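Local coordinates for mutual gliding-motility protein MglA (Myxococcus xanthus DK 1622, PDB 6H17) that binds GTP and hydrolyses it, acting as an intracellular switch that coordinates the two gliding motilities and sets the direction and speed of movement, at residues A[132-143]-A[159-170]. Sequence-based numbering, arbitrary orientation.
Sequences NKIPYVIQYNKR and NHRNIPEYQAVA. With GSP (5'-guanosine-diphosphate-monothiophosphate), chain C.
Tyr-140 crosses Glu-165 with ring and carboxylate planes 77° apart, its OH meeting Glu-165 OE1 at 2.7 Å from above the carboxylate plane; CG beside its backbone N (chi1 -52°) brings OH against Asn-159 CB at 3.3 Å. From the opposite face Asn-159 ND2 donates to the same OE1 at 3.0 Å, while Glu-165 OE2 pairs with Arg-155. An amide suits Asn-159 because it also donates to Ile-163 O and accepts from Ile-163 N through OD1. A leucine here would probably leave Glu-165 OE1 one donor fewer and Ile-163 N and O without their side-chain partner. On this side of the sheet, Ile-163 CD1 sits over a face of Tyr-136, a CH-pi contact 4.0 Å from the ring centroid, and touches Ile-138 CG2. Strands 136-141 and 165-167, which carry most of these side chains, run parallel, the straightest bond being Ile-138 N to Pro-164 O (172°). At the nucleotide end Asn-141 OD1 takes Ala-170 N in its plane at 2.9 Å and ND2 gives to guanine N7 at 3.0 Å; Ala-170 N also bonds weakly to guanine O6. The Asn-Lys-Arg-Asp stretch is the N/TKxD motif of Ras-like GTPases, at the ends of a beta-alpha-beta unit's parallel strands.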
# COMPACT_ATOMS: atom_id res chain seq x y z
N ASN A 132 -6.04 7.89 -10.88
CA ASN A 132 -5.23 8.96 -11.44
C ASN A 132 -5.08 10.15 -10.50
O ASN A 132 -4.16 10.94 -10.67
CB ASN A 132 -5.85 9.48 -12.74
CG ASN A 132 -5.81 8.46 -13.85
OD1 ASN A 132 -5.01 7.53 -13.82
ND2 ASN A 132 -6.66 8.65 -14.85
N LYS A 133 -5.98 10.29 -9.54
CA LYS A 133 -5.99 11.45 -8.65
C LYS A 133 -5.48 11.16 -7.25
O LYS A 133 -4.96 12.07 -6.60
CB LYS A 133 -7.43 11.97 -8.53
CG LYS A 133 -8.00 12.47 -9.84
CD LYS A 133 -9.31 13.20 -9.59
CE LYS A 133 -10.44 12.64 -10.43
NZ LYS A 133 -10.82 13.59 -11.51
N ILE A 134 -5.61 9.93 -6.78
CA ILE A 134 -5.33 9.57 -5.39
C ILE A 134 -3.82 9.53 -5.15
O ILE A 134 -3.05 9.19 -6.07
CB ILE A 134 -6.02 8.24 -5.06
CG1 ILE A 134 -6.13 8.00 -3.56
CG2 ILE A 134 -5.30 7.09 -5.71
CD1 ILE A 134 -6.88 6.72 -3.21
N PRO A 135 -3.35 9.86 -3.95
CA PRO A 135 -1.95 9.57 -3.60
C PRO A 135 -1.61 8.12 -3.90
O PRO A 135 -2.29 7.19 -3.43
CB PRO A 135 -1.91 9.87 -2.11
CG PRO A 135 -2.91 11.00 -1.98
CD PRO A 135 -4.04 10.60 -2.87
N TYR A 136 -0.54 7.91 -4.67
CA TYR A 136 -0.26 6.60 -5.25
C TYR A 136 1.22 6.49 -5.57
O TYR A 136 1.79 7.36 -6.24
CB TYR A 136 -1.12 6.43 -6.52
CG TYR A 136 -0.74 5.25 -7.39
CD1 TYR A 136 -0.47 4.02 -6.83
CD2 TYR A 136 -0.66 5.38 -8.77
CE1 TYR A 136 -0.11 2.94 -7.61
CE2 TYR A 136 -0.31 4.29 -9.57
CZ TYR A 136 -0.03 3.08 -8.97
OH TYR A 136 0.34 1.97 -9.70
N VAL A 137 1.84 5.42 -5.09
CA VAL A 137 3.25 5.12 -5.32
C VAL A 137 3.34 3.67 -5.75
O VAL A 137 2.57 2.82 -5.28
CB VAL A 137 4.07 5.35 -4.04
CG1 VAL A 137 5.52 4.90 -4.20
CG2 VAL A 137 3.98 6.83 -3.61
N ILE A 138 4.26 3.38 -6.65
CA ILE A 138 4.49 2.02 -7.12
C ILE A 138 5.85 1.52 -6.65
O ILE A 138 6.85 2.26 -6.68
CB ILE A 138 4.32 1.88 -8.65
CG1 ILE A 138 4.33 0.39 -9.05
CG2 ILE A 138 5.36 2.66 -9.42
CD1 ILE A 138 3.67 0.12 -10.41
N GLN A 139 5.89 0.27 -6.23
CA GLN A 139 7.10 -0.39 -5.77
C GLN A 139 7.41 -1.57 -6.67
O GLN A 139 6.55 -2.43 -6.89
CB GLN A 139 6.91 -0.87 -4.34
CG GLN A 139 8.15 -1.49 -3.73
CD GLN A 139 7.91 -2.07 -2.37
OE1 GLN A 139 7.60 -3.25 -2.23
NE2 GLN A 139 8.04 -1.23 -1.34
N TYR A 140 8.63 -1.63 -7.18
CA TYR A 140 9.11 -2.77 -7.96
C TYR A 140 9.87 -3.67 -7.00
O TYR A 140 11.06 -3.47 -6.76
CB TYR A 140 9.97 -2.32 -9.13
CG TYR A 140 9.35 -1.26 -10.01
CD1 TYR A 140 8.00 -1.28 -10.36
CD2 TYR A 140 10.12 -0.21 -10.49
CE1 TYR A 140 7.45 -0.29 -11.18
CE2 TYR A 140 9.58 0.78 -11.30
CZ TYR A 140 8.24 0.72 -11.63
OH TYR A 140 7.67 1.70 -12.43
N ASN A 141 9.17 -4.65 -6.44
CA ASN A 141 9.73 -5.50 -5.39
C ASN A 141 10.42 -6.71 -6.01
O ASN A 141 10.28 -7.03 -7.19
CB ASN A 141 8.63 -5.90 -4.41
CG ASN A 141 9.16 -6.52 -3.15
OD1 ASN A 141 10.21 -6.11 -2.63
ND2 ASN A 141 8.46 -7.52 -2.64
N LYS A 142 11.18 -7.40 -5.17
CA LYS A 142 11.93 -8.61 -5.57
C LYS A 142 13.04 -8.30 -6.57
O LYS A 142 13.35 -9.11 -7.45
CB LYS A 142 11.03 -9.76 -6.05
CG LYS A 142 9.79 -9.97 -5.18
CD LYS A 142 9.28 -11.40 -5.24
CE LYS A 142 8.03 -11.56 -4.40
NZ LYS A 142 7.39 -12.89 -4.65
N ARG A 143 13.73 -7.17 -6.37
CA ARG A 143 14.84 -6.81 -7.24
C ARG A 143 16.03 -7.75 -7.10
O ARG A 143 16.91 -7.74 -7.96
CB ARG A 143 15.32 -5.38 -6.97
CG ARG A 143 14.27 -4.29 -7.15
CD ARG A 143 13.58 -4.34 -8.49
NE ARG A 143 14.54 -4.41 -9.58
CZ ARG A 143 14.27 -4.83 -10.80
NH1 ARG A 143 13.05 -5.17 -11.13
NH2 ARG A 143 15.23 -4.86 -11.72
N ASN A 159 4.03 1.88 -15.19
CA ASN A 159 4.05 3.25 -14.68
C ASN A 159 3.99 4.24 -15.83
O ASN A 159 4.90 5.04 -16.05
CB ASN A 159 5.27 3.51 -13.80
CG ASN A 159 5.16 4.81 -13.04
OD1 ASN A 159 4.12 5.47 -13.04
ND2 ASN A 159 6.24 5.19 -12.38
N HIS A 160 2.88 4.23 -16.55
CA HIS A 160 2.75 5.06 -17.74
C HIS A 160 2.65 6.54 -17.39
O HIS A 160 3.01 7.39 -18.23
CB HIS A 160 1.51 4.62 -18.53
CG HIS A 160 1.59 3.21 -19.04
ND1 HIS A 160 0.50 2.55 -19.56
CD2 HIS A 160 2.63 2.35 -19.10
CE1 HIS A 160 0.87 1.33 -19.93
NE2 HIS A 160 2.15 1.19 -19.66
N ARG A 161 2.18 6.88 -16.20
CA ARG A 161 2.01 8.26 -15.78
C ARG A 161 3.18 8.80 -14.96
O ARG A 161 3.09 9.91 -14.43
CB ARG A 161 0.73 8.42 -14.97
CG ARG A 161 -0.57 8.23 -15.73
CD ARG A 161 -1.76 8.70 -14.91
NE ARG A 161 -2.50 7.62 -14.25
CZ ARG A 161 -2.12 7.01 -13.13
NH1 ARG A 161 -1.00 7.34 -12.51
NH2 ARG A 161 -2.87 6.04 -12.62
N ASN A 162 4.26 8.03 -14.82
CA ASN A 162 5.46 8.45 -14.09
C ASN A 162 5.13 9.01 -12.71
O ASN A 162 5.61 10.06 -12.29
CB ASN A 162 6.30 9.42 -14.93
CG ASN A 162 6.98 8.72 -16.09
OD1 ASN A 162 7.92 7.94 -15.90
ND2 ASN A 162 6.50 8.97 -17.30
N ILE A 163 4.33 8.25 -11.97
CA ILE A 163 4.16 8.53 -10.55
C ILE A 163 5.36 8.00 -9.78
O ILE A 163 6.21 7.29 -10.36
CB ILE A 163 2.79 8.04 -10.05
CG1 ILE A 163 2.53 6.60 -10.42
CG2 ILE A 163 1.66 8.89 -10.65
CD1 ILE A 163 3.15 5.63 -9.51
N PRO A 164 5.50 8.32 -8.50
CA PRO A 164 6.72 7.94 -7.79
C PRO A 164 6.89 6.43 -7.77
O PRO A 164 5.94 5.69 -7.51
CB PRO A 164 6.51 8.52 -6.39
CG PRO A 164 5.58 9.68 -6.62
CD PRO A 164 4.65 9.21 -7.69
N GLU A 165 8.12 5.97 -8.01
CA GLU A 165 8.42 4.55 -8.10
C GLU A 165 9.68 4.25 -7.30
O GLU A 165 10.61 5.06 -7.25
CB GLU A 165 8.62 4.10 -9.55
CG GLU A 165 9.74 4.83 -10.28
CD GLU A 165 9.95 4.31 -11.69
OE1 GLU A 165 8.97 4.05 -12.41
OE2 GLU A 165 11.12 4.14 -12.08
N TYR A 166 9.70 3.09 -6.66
CA TYR A 166 10.81 2.67 -5.81
C TYR A 166 11.16 1.21 -6.06
O TYR A 166 10.28 0.35 -6.02
CB TYR A 166 10.48 2.87 -4.32
CG TYR A 166 10.35 4.34 -4.01
CD1 TYR A 166 11.47 5.07 -3.68
CD2 TYR A 166 9.14 4.98 -4.12
CE1 TYR A 166 11.38 6.43 -3.44
CE2 TYR A 166 9.04 6.35 -3.89
CZ TYR A 166 10.16 7.05 -3.55
OH TYR A 166 10.06 8.42 -3.31
N GLN A 167 12.43 0.93 -6.26
CA GLN A 167 12.95 -0.43 -6.23
C GLN A 167 12.94 -0.95 -4.81
O GLN A 167 13.28 -0.22 -3.88
CB GLN A 167 14.40 -0.45 -6.71
CG GLN A 167 14.59 -0.25 -8.16
CD GLN A 167 15.99 -0.65 -8.58
OE1 GLN A 167 16.38 -1.82 -8.46
NE2 GLN A 167 16.76 0.31 -9.03
N ALA A 168 12.59 -2.23 -4.63
CA ALA A 168 12.56 -2.80 -3.30
C ALA A 168 13.01 -4.25 -3.26
O ALA A 168 12.91 -5.00 -4.24
CB ALA A 168 11.17 -2.71 -2.68
N VAL A 169 13.50 -4.62 -2.07
CA VAL A 169 13.71 -6.01 -1.67
C VAL A 169 13.09 -6.08 -0.27
O VAL A 169 13.75 -5.82 0.74
CB VAL A 169 15.19 -6.42 -1.64
CG1 VAL A 169 15.32 -7.89 -1.29
CG2 VAL A 169 15.84 -6.15 -2.96
N ALA A 170 11.79 -6.37 -0.21
CA ALA A 170 11.08 -6.12 1.04
C ALA A 170 11.65 -6.88 2.23
O ALA A 170 11.70 -6.29 3.33
CB ALA A 170 9.58 -6.38 0.85
PG GSP C . -0.87 -12.34 -0.43
O3B GSP C . 0.76 -12.09 -0.60
S1G GSP C . -1.19 -14.07 -1.08
O2G GSP C . -1.17 -12.12 1.07
O3G GSP C . -1.53 -11.23 -1.25
PB GSP C . 1.71 -10.92 -0.10
O1B GSP C . 1.82 -9.86 -1.13
O2B GSP C . 1.33 -10.47 1.26
PA GSP C . 4.14 -11.89 1.14
O1A GSP C . 4.60 -10.60 1.63
O2A GSP C . 3.59 -12.84 2.11
O3A GSP C . 3.12 -11.70 -0.07
O5' GSP C . 5.38 -12.53 0.35
C5' GSP C . 5.24 -13.77 -0.32
C4' GSP C . 6.59 -14.47 -0.41
O4' GSP C . 7.50 -13.67 -1.19
C3' GSP C . 7.23 -14.66 0.94
O3' GSP C . 7.89 -15.91 0.99
C2' GSP C . 8.26 -13.54 1.06
O2' GSP C . 9.36 -13.80 1.88
C1' GSP C . 8.66 -13.40 -0.42
N9 GSP C . 9.19 -12.10 -0.78
C8 GSP C . 8.59 -10.90 -0.54
N7 GSP C . 9.37 -9.90 -1.01
C5 GSP C . 10.47 -10.49 -1.57
C6 GSP C . 11.61 -9.97 -2.19
O6 GSP C . 11.84 -8.75 -2.38
N1 GSP C . 12.53 -10.87 -2.61
C2 GSP C . 12.36 -12.23 -2.46
N2 GSP C . 13.30 -13.04 -2.91
N3 GSP C . 11.28 -12.76 -1.86
C4 GSP C . 10.37 -11.86 -1.42
O HOH W 1 17.41 -3.85 -9.81